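Cysteine hydrolase (Staphylococcus aureus, PDB 6KUA) probably hydrolyses the amide of nicotinamide to give nicotinate and ammonia, as a nicotinamidase of the isochorismatase-like cysteine hydrolases. Local coordinates at residues D14-D19 against V130-D135; N40-N43 against H48-F51; K88-I93 against P97-I102. One frame throughout, in Å; residues are numbered along the deposited sequence.

Contact 1 (D14-D19 against V130-D135); sequences DFIADD and VGVCTD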
ATOM      1  N   ASP A  14     -11.301 -23.816  13.236  1.00 51.52           N
ATOM      2  CA  ASP A  14     -12.504 -23.013  13.449  1.00 52.69           C
ATOM      3  C   ASP A  14     -13.298 -22.808  12.166  1.00 54.39           C
ATOM      4  O   ASP A  14     -14.524 -22.654  12.221  1.00 55.96           O
ATOM      5  CB  ASP A  14     -12.139 -21.657  14.055  1.00 54.90           C
ATOM      6  CG  ASP A  14     -12.237 -21.651  15.564  1.00 63.41           C
ATOM      7  OD1 ASP A  14     -12.830 -22.603  16.124  1.00 66.38           O
ATOM      8  OD2 ASP A  14     -11.718 -20.701  16.193  1.00 67.38           O
ATOM      9  N   PHE A  15     -12.630 -22.799  11.004  1.00 48.72           N
ATOM     10  CA  PHE A  15     -13.319 -22.614   9.733  1.00 48.96           C
ATOM     11  C   PHE A  15     -13.729 -23.922   9.073  1.00 48.24           C
ATOM     12  O   PHE A  15     -14.652 -23.914   8.252  1.00 50.80           O
ATOM     13  CB  PHE A  15     -12.441 -21.834   8.739  1.00 48.00           C
ATOM     14  CG  PHE A  15     -12.440 -20.347   8.957  1.00 53.31           C
ATOM     15  CD1 PHE A  15     -13.613 -19.617   8.858  1.00 57.65           C
ATOM     16  CD2 PHE A  15     -11.260 -19.678   9.254  1.00 49.40           C
ATOM     17  CE1 PHE A  15     -13.614 -18.248   9.063  1.00 63.62           C
ATOM     18  CE2 PHE A  15     -11.252 -18.305   9.464  1.00 53.68           C
ATOM     19  CZ  PHE A  15     -12.430 -17.589   9.366  1.00 61.23           C
ATOM     20  N   ILE A  16     -13.064 -25.034   9.386  1.00 44.91           N
ATOM     21  CA  ILE A  16     -13.216 -26.272   8.631  1.00 44.77           C
ATOM     22  C   ILE A  16     -14.005 -27.325   9.405  1.00 51.77           C
ATOM     23  O   ILE A  16     -14.792 -28.070   8.814  1.00 49.19           O
ATOM     24  CB  ILE A  16     -11.838 -26.825   8.201  1.00 40.21           C
ATOM     25  CG1 ILE A  16     -11.062 -25.765   7.410  1.00 36.72           C
ATOM     26  CG2 ILE A  16     -11.993 -28.090   7.352  1.00 38.88           C
ATOM     27  CD1 ILE A  16     -11.823 -25.247   6.220  1.00 39.52           C
ATOM     28  N   ALA A  17     -13.809 -27.403  10.720  1.00 51.49           N
ATOM     29  CA  ALA A  17     -14.340 -28.507  11.509  1.00 57.23           C
ATOM     30  C   ALA A  17     -15.828 -28.325  11.793  1.00 60.43           C
ATOM     31  O   ALA A  17     -16.321 -27.202  11.923  1.00 57.88           O
ATOM     32  CB  ALA A  17     -13.571 -28.638  12.821  1.00 54.49           C
ATOM     33  N   ASP A  18     -16.537 -29.456  11.906  1.00 65.40           N
ATOM     34  CA  ASP A  18     -17.977 -29.425  12.171  1.00 66.25           C
ATOM     35  C   ASP A  18     -18.299 -28.685  13.465  1.00 63.11           C
ATOM     36  O   ASP A  18     -19.255 -27.901  13.523  1.00 65.44           O
ATOM     37  CB  ASP A  18     -18.536 -30.850  12.226  1.00 64.62           C
ATOM     38  CG  ASP A  18     -18.578 -31.518  10.861  1.00 64.93           C
ATOM     39  OD1 ASP A  18     -18.857 -30.822   9.861  1.00 63.53           O
ATOM     40  OD2 ASP A  18     -18.335 -32.742  10.792  1.00 65.08           O
ATOM     41  N   ASP A  19     -17.521 -28.923  14.522  1.00 63.02           N
ATOM     42  CA  ASP A  19     -17.682 -28.174  15.761  1.00 73.27           C
ATOM     43  C   ASP A  19     -16.818 -26.920  15.796  1.00 70.91           C
ATOM     44  O   ASP A  19     -16.406 -26.479  16.880  1.00 71.96           O
ATOM     45  CB  ASP A  19     -17.398 -29.071  16.967  1.00 74.28           C
ATOM     46  CG  ASP A  19     -18.579 -29.971  17.315  1.00 76.75           C
ATOM     47  OD1 ASP A  19     -18.629 -30.474  18.460  1.00 76.75           O
ATOM     48  OD2 ASP A  19     -19.456 -30.176  16.441  1.00 75.14           O
ATOM     49  N   VAL A 130      -5.058 -21.679  -2.409  1.00 20.65           N
ATOM     50  CA  VAL A 130      -5.985 -22.703  -1.963  1.00 20.50           C
ATOM     51  C   VAL A 130      -6.499 -22.301  -0.591  1.00 18.98           C
ATOM     52  O   VAL A 130      -5.897 -21.480   0.110  1.00 23.11           O
ATOM     53  CB  VAL A 130      -5.328 -24.097  -1.921  1.00 25.32           C
ATOM     54  CG1 VAL A 130      -4.701 -24.426  -3.285  1.00 21.51           C
ATOM     55  CG2 VAL A 130      -4.277 -24.171  -0.799  1.00 23.26           C
ATOM     56  N   GLY A 131      -7.625 -22.892  -0.203  1.00 20.05           N
ATOM     57  CA  GLY A 131      -8.153 -22.605   1.120  1.00 20.72           C
ATOM     58  C   GLY A 131      -9.601 -22.184   1.096  1.00 22.40           C
ATOM     59  O   GLY A 131     -10.348 -22.575   0.190  1.00 23.15           O
ATOM     60  N   VAL A 132     -10.021 -21.402   2.093  1.00 22.50           N
ATOM     61  CA  VAL A 132     -11.419 -21.025   2.270  1.00 25.25           C
ATOM     62  C   VAL A 132     -11.479 -19.570   2.719  1.00 24.97           C
ATOM     63  O   VAL A 132     -10.498 -19.025   3.221  1.00 24.91           O
ATOM     64  CB  VAL A 132     -12.139 -21.919   3.307  1.00 27.69           C
ATOM     65  CG1 VAL A 132     -12.122 -23.391   2.879  1.00 25.91           C
ATOM     66  CG2 VAL A 132     -11.541 -21.709   4.704  1.00 27.76           C
ATOM     67  N   CYS A 133     -12.621 -18.908   2.491  1.00 23.02           N
ATOM     68  CA  CYS A 133     -13.667 -19.297   1.552  1.00 24.43           C
ATOM     69  C   CYS A 133     -13.380 -18.700   0.191  1.00 26.09           C
ATOM     70  O   CYS A 133     -12.756 -17.640   0.106  1.00 22.56           O
ATOM     71  CB  CYS A 133     -15.049 -18.824   2.006  1.00 27.14           C
ATOM     72  SG  CYS A 133     -15.574 -19.456   3.565  1.00 40.45           S
ATOM     73  N   THR A 134     -13.851 -19.386  -0.855  1.00 22.84           N
ATOM     74  CA  THR A 134     -13.588 -18.975  -2.231  1.00 23.08           C
ATOM     75  C   THR A 134     -13.933 -17.511  -2.459  1.00 21.38           C
ATOM     76  O   THR A 134     -13.169 -16.774  -3.085  1.00 19.40           O
ATOM     77  CB  THR A 134     -14.393 -19.850  -3.191  1.00 22.25           C
ATOM     78  OG1 THR A 134     -14.462 -21.175  -2.662  1.00 27.16           O
ATOM     79  CG2 THR A 134     -13.759 -19.882  -4.568  1.00 20.39           C
ATOM     80  N   ASP A 135     -15.095 -17.078  -1.979  1.00 20.63           N
ATOM     81  CA  ASP A 135     -15.596 -15.748  -2.292  1.00 22.61           C
ATOM     82  C   ASP A 135     -15.368 -14.750  -1.159  1.00 22.82           C
ATOM     83  O   ASP A 135     -15.962 -13.665  -1.183  1.00 23.84           O
ATOM     84  CB  ASP A 135     -17.089 -15.816  -2.660  1.00 19.34           C
ATOM     85  CG  ASP A 135     -17.946 -16.390  -1.525  1.00 28.94           C
ATOM     86  OD1 ASP A 135     -17.488 -17.335  -0.846  1.00 29.80           O
ATOM     87  OD2 ASP A 135     -19.067 -15.896  -1.297  1.00 29.75           O
TER
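Ile16, at the end of helix 13-16, reaches across to Val132 with the last carbon of its side chain. From CB the chain divides. CG2 stands opposite the backbone N, whereas CG1 lies beside that N, with chi1 at -56°, and heads for the strand without arriving: it stays 4.9 Å from Val132 CG2. The second torsion, also near -56°, folds CD1 inward, and this methyl settles against both branches of Val132, 3.8 Å from Val132 CG1 and 3.9 Å from Val132 CG2. The same Ile16 side chain also touches Tyr11 and Tyr83. Val132 CG2 has a second neighbour in Phe15, whose CB approaches to 4.1 Å. The ring of Phe15 takes less part, since its CG is already 4.6 Å from Val132 CG2; the side chain of Phe15 is about 5 Å from the bound zinc ion. Val132 lies near the C-terminal end of strand 126-132, inside the parallel sheet of the isochorismatase-like alpha/beta fold, where the loops following the strands build the active site. The peptide bond between Val132 and Cys133 is cis, a feature of relatives, where it lies four residues before the nucleophilic cysteine and helps shape the oxyanion hole; the same is probably true here. Just upstream, Gly131 adopts backbone angles that would press a CB against the carbonyl O of Val130. Further along, Asp135 OD1 is hydrogen-bonded to Ser161 OG and Asp135 OD2 to Trp169 NE1 of the second subunit, while on the helix side the carbonyl O of Ile16 accepts a hydrogen bond from Gln29 NE2.

Contact 2 (N40-N43 against H48-F51); sequences NDFN and HIFF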
ATOM      1  N   ASN A  40       2.823 -30.941  -0.704  1.00 33.40           N
ATOM      2  CA  ASN A  40       3.886 -31.886  -1.028  1.00 31.15           C
ATOM      3  C   ASN A  40       4.506 -31.570  -2.377  1.00 33.29           C
ATOM      4  O   ASN A  40       5.725 -31.689  -2.547  1.00 33.69           O
ATOM      5  CB  ASN A  40       3.346 -33.314  -1.005  1.00 29.49           C
ATOM      6  CG  ASN A  40       3.193 -33.844   0.404  1.00 33.03           C
ATOM      7  OD1 ASN A  40       4.074 -33.662   1.233  1.00 36.47           O
ATOM      8  ND2 ASN A  40       2.072 -34.490   0.686  1.00 33.32           N
ATOM      9  N   ASP A  41       3.688 -31.162  -3.350  1.00 31.83           N
ATOM     10  CA  ASP A  41       4.223 -30.792  -4.658  1.00 32.48           C
ATOM     11  C   ASP A  41       5.237 -29.659  -4.537  1.00 28.74           C
ATOM     12  O   ASP A  41       6.379 -29.773  -4.992  1.00 28.61           O
ATOM     13  CB  ASP A  41       3.083 -30.386  -5.593  1.00 35.05           C
ATOM     14  CG  ASP A  41       3.539 -30.239  -7.037  1.00 37.36           C
ATOM     15  OD1 ASP A  41       3.579 -31.258  -7.753  1.00 47.40           O
ATOM     16  OD2 ASP A  41       3.853 -29.107  -7.469  1.00 42.77           O
ATOM     17  N   PHE A  42       4.825 -28.545  -3.932  1.00 28.99           N
ATOM     18  CA  PHE A  42       5.730 -27.415  -3.751  1.00 27.41           C
ATOM     19  C   PHE A  42       6.947 -27.802  -2.923  1.00 26.80           C
ATOM     20  O   PHE A  42       8.070 -27.408  -3.244  1.00 27.48           O
ATOM     21  CB  PHE A  42       4.982 -26.248  -3.095  1.00 24.60           C
ATOM     22  CG  PHE A  42       4.172 -25.431  -4.072  1.00 23.97           C
ATOM     23  CD1 PHE A  42       2.998 -25.947  -4.625  1.00 22.99           C
ATOM     24  CD2 PHE A  42       4.597 -24.166  -4.463  1.00 21.99           C
ATOM     25  CE1 PHE A  42       2.256 -25.206  -5.533  1.00 24.58           C
ATOM     26  CE2 PHE A  42       3.852 -23.416  -5.376  1.00 24.49           C
ATOM     27  CZ  PHE A  42       2.682 -23.942  -5.909  1.00 22.94           C
ATOM     28  N   ASN A  43       6.739 -28.559  -1.839  1.00 28.02           N
ATOM     29  CA  ASN A  43       7.845 -28.937  -0.968  1.00 27.44           C
ATOM     30  C   ASN A  43       8.870 -29.776  -1.718  1.00 34.07           C
ATOM     31  O   ASN A  43      10.081 -29.566  -1.573  1.00 30.26           O
ATOM     32  CB  ASN A  43       7.308 -29.694   0.247  1.00 31.16           C
ATOM     33  CG  ASN A  43       8.352 -29.894   1.317  1.00 38.85           C
ATOM     34  OD1 ASN A  43       8.771 -28.943   1.984  1.00 34.48           O
ATOM     35  ND2 ASN A  43       8.769 -31.143   1.502  1.00 39.78           N
ATOM     36  N   HIS A  48       8.178 -22.230  -2.212  1.00 25.26           N
ATOM     37  CA  HIS A  48       7.788 -21.604  -0.966  1.00 22.18           C
ATOM     38  C   HIS A  48       6.301 -21.780  -0.710  1.00 22.25           C
ATOM     39  O   HIS A  48       5.485 -21.696  -1.628  1.00 22.85           O
ATOM     40  CB  HIS A  48       8.179 -20.130  -0.984  1.00 20.18           C
ATOM     41  CG  HIS A  48       9.653 -19.931  -0.902  1.00 26.36           C
ATOM     42  ND1 HIS A  48      10.331 -19.920   0.301  1.00 24.66           N
ATOM     43  CD2 HIS A  48      10.596 -19.814  -1.873  1.00 22.59           C
ATOM     44  CE1 HIS A  48      11.623 -19.768   0.067  1.00 27.61           C
ATOM     45  NE2 HIS A  48      11.810 -19.705  -1.242  1.00 22.41           N
ATOM     46  N   ILE A  49       5.960 -22.038   0.550  1.00 24.22           N
ATOM     47  CA  ILE A  49       4.588 -22.266   0.982  1.00 19.69           C
ATOM     48  C   ILE A  49       4.300 -21.321   2.136  1.00 21.85           C
ATOM     49  O   ILE A  49       5.036 -21.305   3.129  1.00 23.37           O
ATOM     50  CB  ILE A  49       4.344 -23.724   1.416  1.00 22.92           C
ATOM     51  CG1 ILE A  49       4.774 -24.696   0.314  1.00 23.34           C
ATOM     52  CG2 ILE A  49       2.883 -23.924   1.729  1.00 21.73           C
ATOM     53  CD1 ILE A  49       5.441 -25.946   0.824  1.00 22.95           C
ATOM     54  N   PHE A  50       3.219 -20.553   2.012  1.00 22.20           N
ATOM     55  CA  PHE A  50       2.819 -19.574   3.016  1.00 19.67           C
ATOM     56  C   PHE A  50       1.473 -20.001   3.577  1.00 23.80           C
ATOM     57  O   PHE A  50       0.505 -20.153   2.823  1.00 22.88           O
ATOM     58  CB  PHE A  50       2.744 -18.165   2.421  1.00 20.21           C
ATOM     59  CG  PHE A  50       4.053 -17.660   1.873  1.00 19.39           C
ATOM     60  CD1 PHE A  50       4.547 -18.131   0.664  1.00 21.39           C
ATOM     61  CD2 PHE A  50       4.780 -16.692   2.564  1.00 25.06           C
ATOM     62  CE1 PHE A  50       5.763 -17.671   0.149  1.00 20.62           C
ATOM     63  CE2 PHE A  50       5.998 -16.211   2.060  1.00 23.11           C
ATOM     64  CZ  PHE A  50       6.491 -16.697   0.854  1.00 24.91           C
ATOM     65  N   PHE A  51       1.424 -20.233   4.892  1.00 21.98           N
ATOM     66  CA  PHE A  51       0.175 -20.476   5.595  1.00 23.15           C
ATOM     67  C   PHE A  51      -0.299 -19.152   6.186  1.00 25.95           C
ATOM     68  O   PHE A  51       0.390 -18.562   7.027  1.00 25.86           O
ATOM     69  CB  PHE A  51       0.359 -21.547   6.676  1.00 26.02           C
ATOM     70  CG  PHE A  51       0.691 -22.913   6.124  1.00 23.17           C
ATOM     71  CD1 PHE A  51       1.997 -23.258   5.835  1.00 25.22           C
ATOM     72  CD2 PHE A  51      -0.313 -23.843   5.883  1.00 22.21           C
ATOM     73  CE1 PHE A  51       2.309 -24.524   5.315  1.00 26.26           C
ATOM     74  CE2 PHE A  51      -0.020 -25.089   5.375  1.00 25.30           C
ATOM     75  CZ  PHE A  51       1.294 -25.436   5.088  1.00 25.93           C
TER
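Phe42 and Ile49 meet where helix 32-44 lies against strand 48-54, the second half of a beta-alpha-beta crossover that starts from the neighbouring parallel strand 4-9. Phe42 points its CB at the strand, and the root of the side chain rather than the ring makes the tightest meeting with Ile49: CB is 3.8 Å from Ile49 CG1 and 4.0 Å from Ile49 CD1. Ile49 leaves its strand at an angle to the helix, but CG1, turned beside the backbone N with chi1 at -54°, carries the tip back toward it. There CD1 also rests against the start of Asn43, 4.0 Å from Asn43 N and 4.2 Å from Asn43 CB. The amide end of Asn43 is engaged away from this apolar patch, with OD1 accepting a hydrogen bond from Gln96 NE2. The Phe42 side chain also touches Leu6 on strand 4-9, and its ring makes a cation-pi contact with Arg4, so one aromatic side chain bridges two strands. His48 turns its imidazole away from the helix and offers its backbone instead: Phe42 CD2 comes within 3.9 Å of His48 O, approaching it obliquely.

Contact 3 (K88-I93 against P97-I102); sequences KLYETI and PNVHFI
The rings of Tyr90 and Phe101 meet obliquely, with planes at 52° and centroids 5.7 Å apart. Glu91 OE1 sits at the edge of the Tyr90 ring, in its plane, and Phe51 of the next strand forms an edge-to-face pair with the same tyrosine. The setting is the beta-alpha-beta crossover that runs from strand 48-54 through helix 84-93 into strand 99-104, the outermost strand of the parallel sheet within this chain; helix and strand segments cross at -116°.

Tyr90 is carried out from the helix with CG opposite the backbone N, chi1 171°, which brings its phenol end to the strand. The hydroxyl lies against the base of Phe101, OH being 3.5 Å from Phe101 CD2 and 3.6 Å from Phe101 CB. Farther back on the ring, Tyr90 CE1 packs on Val99 CG1, the two side chains crossing at a slant. A water joins the hydroxyl to the strand backbone: it is 3.2 Å from Tyr90 OH and donates a weak hydrogen bond to Val99 O. Phe101 also rests on Phe51 and Met53.

Val99 uses its other methyl for Ile93. That branch, CG2, lies 3.9 Å from Ile93 CD1 and 3.5 Å from the carbonyl Ile93 O, so it meets both backbone and side chain near the end of the helix. The Ile93 side chain also touches Ile39, so helix 84-93 meets helix 32-44 here as well. Thr92, the residue before, folds its side chain onto its own helix: OG1 donates to Leu89 O at 3.1 Å, in the carbonyl plane and on a lone pair.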
ATOM      1  N   LYS A  88      -1.246 -31.566  10.388  1.00 35.98           N
ATOM      2  CA  LYS A  88      -0.259 -32.609  10.657  1.00 40.47           C
ATOM      3  C   LYS A  88       0.984 -32.417   9.800  1.00 42.41           C
ATOM      4  O   LYS A  88       2.113 -32.433  10.307  1.00 42.07           O
ATOM      5  CB  LYS A  88      -0.861 -33.993  10.397  1.00 41.17           C
ATOM      6  CG  LYS A  88      -1.940 -34.423  11.368  1.00 44.80           C
ATOM      7  CD  LYS A  88      -2.027 -35.948  11.459  1.00 45.30           C
ATOM      8  CE  LYS A  88      -2.408 -36.580  10.117  1.00 49.43           C
ATOM      9  NZ  LYS A  88      -3.681 -37.377  10.182  1.00 42.77           N
ATOM     10  N   LEU A  89       0.790 -32.259   8.484  1.00 39.00           N
ATOM     11  CA  LEU A  89       1.918 -32.046   7.586  1.00 33.77           C
ATOM     12  C   LEU A  89       2.716 -30.818   8.001  1.00 37.38           C
ATOM     13  O   LEU A  89       3.954 -30.841   7.991  1.00 40.70           O
ATOM     14  CB  LEU A  89       1.419 -31.918   6.145  1.00 35.17           C
ATOM     15  CG  LEU A  89       2.424 -31.722   5.011  1.00 32.71           C
ATOM     16  CD1 LEU A  89       3.583 -32.704   5.134  1.00 35.91           C
ATOM     17  CD2 LEU A  89       1.730 -31.880   3.665  1.00 33.12           C
ATOM     18  N   TYR A  90       2.026 -29.749   8.412  1.00 31.91           N
ATOM     19  CA  TYR A  90       2.718 -28.515   8.762  1.00 35.45           C
ATOM     20  C   TYR A  90       3.672 -28.728   9.930  1.00 37.30           C
ATOM     21  O   TYR A  90       4.790 -28.200   9.924  1.00 36.86           O
ATOM     22  CB  TYR A  90       1.705 -27.413   9.087  1.00 31.07           C
ATOM     23  CG  TYR A  90       2.341 -26.160   9.673  1.00 35.52           C
ATOM     24  CD1 TYR A  90       2.980 -25.229   8.855  1.00 31.87           C
ATOM     25  CD2 TYR A  90       2.312 -25.912  11.043  1.00 35.98           C
ATOM     26  CE1 TYR A  90       3.574 -24.089   9.386  1.00 33.01           C
ATOM     27  CE2 TYR A  90       2.899 -24.773  11.580  1.00 35.73           C
ATOM     28  CZ  TYR A  90       3.523 -23.866  10.748  1.00 34.04           C
ATOM     29  OH  TYR A  90       4.106 -22.732  11.267  1.00 36.50           O
ATOM     30  N   GLU A  91       3.256 -29.510  10.936  1.00 38.76           N
ATOM     31  CA  GLU A  91       4.129 -29.783  12.078  1.00 40.82           C
ATOM     32  C   GLU A  91       5.461 -30.394  11.651  1.00 38.55           C
ATOM     33  O   GLU A  91       6.494 -30.111  12.266  1.00 44.21           O
ATOM     34  CB  GLU A  91       3.430 -30.708  13.084  1.00 43.86           C
ATOM     35  CG  GLU A  91       2.127 -30.166  13.666  1.00 42.21           C
ATOM     36  CD  GLU A  91       2.237 -28.729  14.172  1.00 51.82           C
ATOM     37  OE1 GLU A  91       1.259 -27.956  13.995  1.00 51.83           O
ATOM     38  OE2 GLU A  91       3.297 -28.377  14.743  1.00 51.02           O
ATOM     39  N   THR A  92       5.469 -31.211  10.601  1.00 39.73           N
ATOM     40  CA  THR A  92       6.700 -31.865  10.170  1.00 37.53           C
ATOM     41  C   THR A  92       7.547 -31.031   9.214  1.00 40.33           C
ATOM     42  O   THR A  92       8.672 -31.442   8.910  1.00 41.12           O
ATOM     43  CB  THR A  92       6.401 -33.211   9.492  1.00 37.23           C
ATOM     44  OG1 THR A  92       6.175 -33.003   8.094  1.00 43.87           O
ATOM     45  CG2 THR A  92       5.184 -33.880  10.109  1.00 40.13           C
ATOM     46  N   ILE A  93       7.055 -29.895   8.711  1.00 38.40           N
ATOM     47  CA  ILE A  93       7.837 -29.080   7.786  1.00 35.92           C
ATOM     48  C   ILE A  93       8.014 -27.642   8.262  1.00 33.96           C
ATOM     49  O   ILE A  93       8.711 -26.867   7.600  1.00 32.30           O
ATOM     50  CB  ILE A  93       7.250 -29.101   6.355  1.00 36.45           C
ATOM     51  CG1 ILE A  93       5.816 -28.551   6.318  1.00 34.95           C
ATOM     52  CG2 ILE A  93       7.281 -30.504   5.768  1.00 32.60           C
ATOM     53  CD1 ILE A  93       5.303 -28.337   4.901  1.00 28.10           C
ATOM     54  N   PRO A  97      13.110 -23.683   5.593  1.00 33.33           N
ATOM     55  CA  PRO A  97      13.196 -22.291   5.134  1.00 37.73           C
ATOM     56  C   PRO A  97      12.199 -21.946   4.032  1.00 34.77           C
ATOM     57  O   PRO A  97      11.967 -20.757   3.792  1.00 30.66           O
ATOM     58  CB  PRO A  97      14.648 -22.178   4.640  1.00 36.82           C
ATOM     59  CG  PRO A  97      14.990 -23.567   4.192  1.00 36.21           C
ATOM     60  CD  PRO A  97      14.268 -24.483   5.151  1.00 35.89           C
ATOM     61  N   ASN A  98      11.607 -22.937   3.361  1.00 33.20           N
ATOM     62  CA  ASN A  98      10.610 -22.690   2.330  1.00 29.08           C
ATOM     63  C   ASN A  98       9.182 -22.692   2.864  1.00 27.34           C
ATOM     64  O   ASN A  98       8.245 -22.743   2.065  1.00 25.32           O
ATOM     65  CB  ASN A  98      10.750 -23.717   1.190  1.00 27.64           C
ATOM     66  CG  ASN A  98      10.382 -25.135   1.612  1.00 32.65           C
ATOM     67  OD1 ASN A  98      10.834 -25.624   2.649  1.00 30.62           O
ATOM     68  ND2 ASN A  98       9.578 -25.814   0.788  1.00 25.60           N
ATOM     69  N   VAL A  99       8.993 -22.621   4.184  1.00 27.47           N
ATOM     70  CA  VAL A  99       7.679 -22.702   4.817  1.00 26.39           C
ATOM     71  C   VAL A  99       7.505 -21.489   5.719  1.00 27.90           C
ATOM     72  O   VAL A  99       8.368 -21.209   6.558  1.00 29.52           O
ATOM     73  CB  VAL A  99       7.507 -23.997   5.633  1.00 30.08           C
ATOM     74  CG1 VAL A  99       6.204 -23.968   6.414  1.00 30.79           C
ATOM     75  CG2 VAL A  99       7.566 -25.213   4.722  1.00 28.05           C
ATOM     76  N   HIS A 100       6.393 -20.777   5.557  1.00 23.29           N
ATOM     77  CA  HIS A 100       6.159 -19.534   6.283  1.00 23.73           C
ATOM     78  C   HIS A 100       4.749 -19.497   6.840  1.00 23.64           C
ATOM     79  O   HIS A 100       3.798 -20.004   6.232  1.00 22.60           O
ATOM     80  CB  HIS A 100       6.363 -18.305   5.403  1.00 25.79           C
ATOM     81  CG  HIS A 100       7.571 -18.397   4.530  1.00 29.04           C
ATOM     82  ND1 HIS A 100       8.744 -17.732   4.814  1.00 31.41           N
ATOM     83  CD2 HIS A 100       7.800 -19.102   3.397  1.00 24.89           C
ATOM     84  CE1 HIS A 100       9.638 -18.008   3.880  1.00 34.12           C
ATOM     85  NE2 HIS A 100       9.092 -18.843   3.013  1.00 30.84           N
ATOM     86  N   PHE A 101       4.632 -18.859   7.998  1.00 25.00           N
ATOM     87  CA  PHE A 101       3.368 -18.696   8.689  1.00 26.45           C
ATOM     88  C   PHE A 101       3.186 -17.215   8.958  1.00 27.71           C
ATOM     89  O   PHE A 101       4.045 -16.589   9.584  1.00 26.98           O
ATOM     90  CB  PHE A 101       3.348 -19.500   9.986  1.00 26.64           C
ATOM     91  CG  PHE A 101       1.978 -19.697  10.546  1.00 27.75           C
ATOM     92  CD1 PHE A 101       1.358 -18.679  11.255  1.00 28.51           C
ATOM     93  CD2 PHE A 101       1.307 -20.899  10.366  1.00 30.00           C
ATOM     94  CE1 PHE A 101       0.084 -18.857  11.792  1.00 35.08           C
ATOM     95  CE2 PHE A 101       0.038 -21.089  10.889  1.00 30.43           C
ATOM     96  CZ  PHE A 101      -0.572 -20.066  11.615  1.00 33.14           C
ATOM     97  N   ILE A 102       2.085 -16.656   8.476  1.00 26.95           N
ATOM     98  CA  ILE A 102       1.875 -15.216   8.466  1.00 26.60           C
ATOM     99  C   ILE A 102       0.513 -14.955   9.091  1.00 24.03           C
ATOM    100  O   ILE A 102      -0.486 -15.527   8.643  1.00 26.27           O
ATOM    101  CB  ILE A 102       1.941 -14.655   7.034  1.00 30.92           C
ATOM    102  CG1 ILE A 102       3.373 -14.758   6.492  1.00 30.53           C
ATOM    103  CG2 ILE A 102       1.417 -13.223   6.972  1.00 29.00           C
ATOM    104  CD1 ILE A 102       3.581 -14.010   5.218  1.00 30.14           C
TER
HETATM  105  O   HOH W   1       6.696 -21.906   9.508  1.00 35.97           O

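How the contacts relate
All three contacts reach the same parallel sheet. Contacts 2 and 3 follow one another along the chain, and both are nested inside the long loop closed by contact 1. They are also joined directly, since strands 48-54 and 99-104 are neighbours: the centres of contacts 2 and 3 lie about 8 Å apart, and Phe51 N is 2.7 Å from His100 O, a probable backbone hydrogen bond. Contact 1 stands apart, its centre about 19 Å from each of the others and on the opposite side of the chain's centre from contact 2. It lies beside the metal: the zinc ion is about 5 Å from the Phe15 side chain, and about 13 Å from that of Phe101 in contact 3.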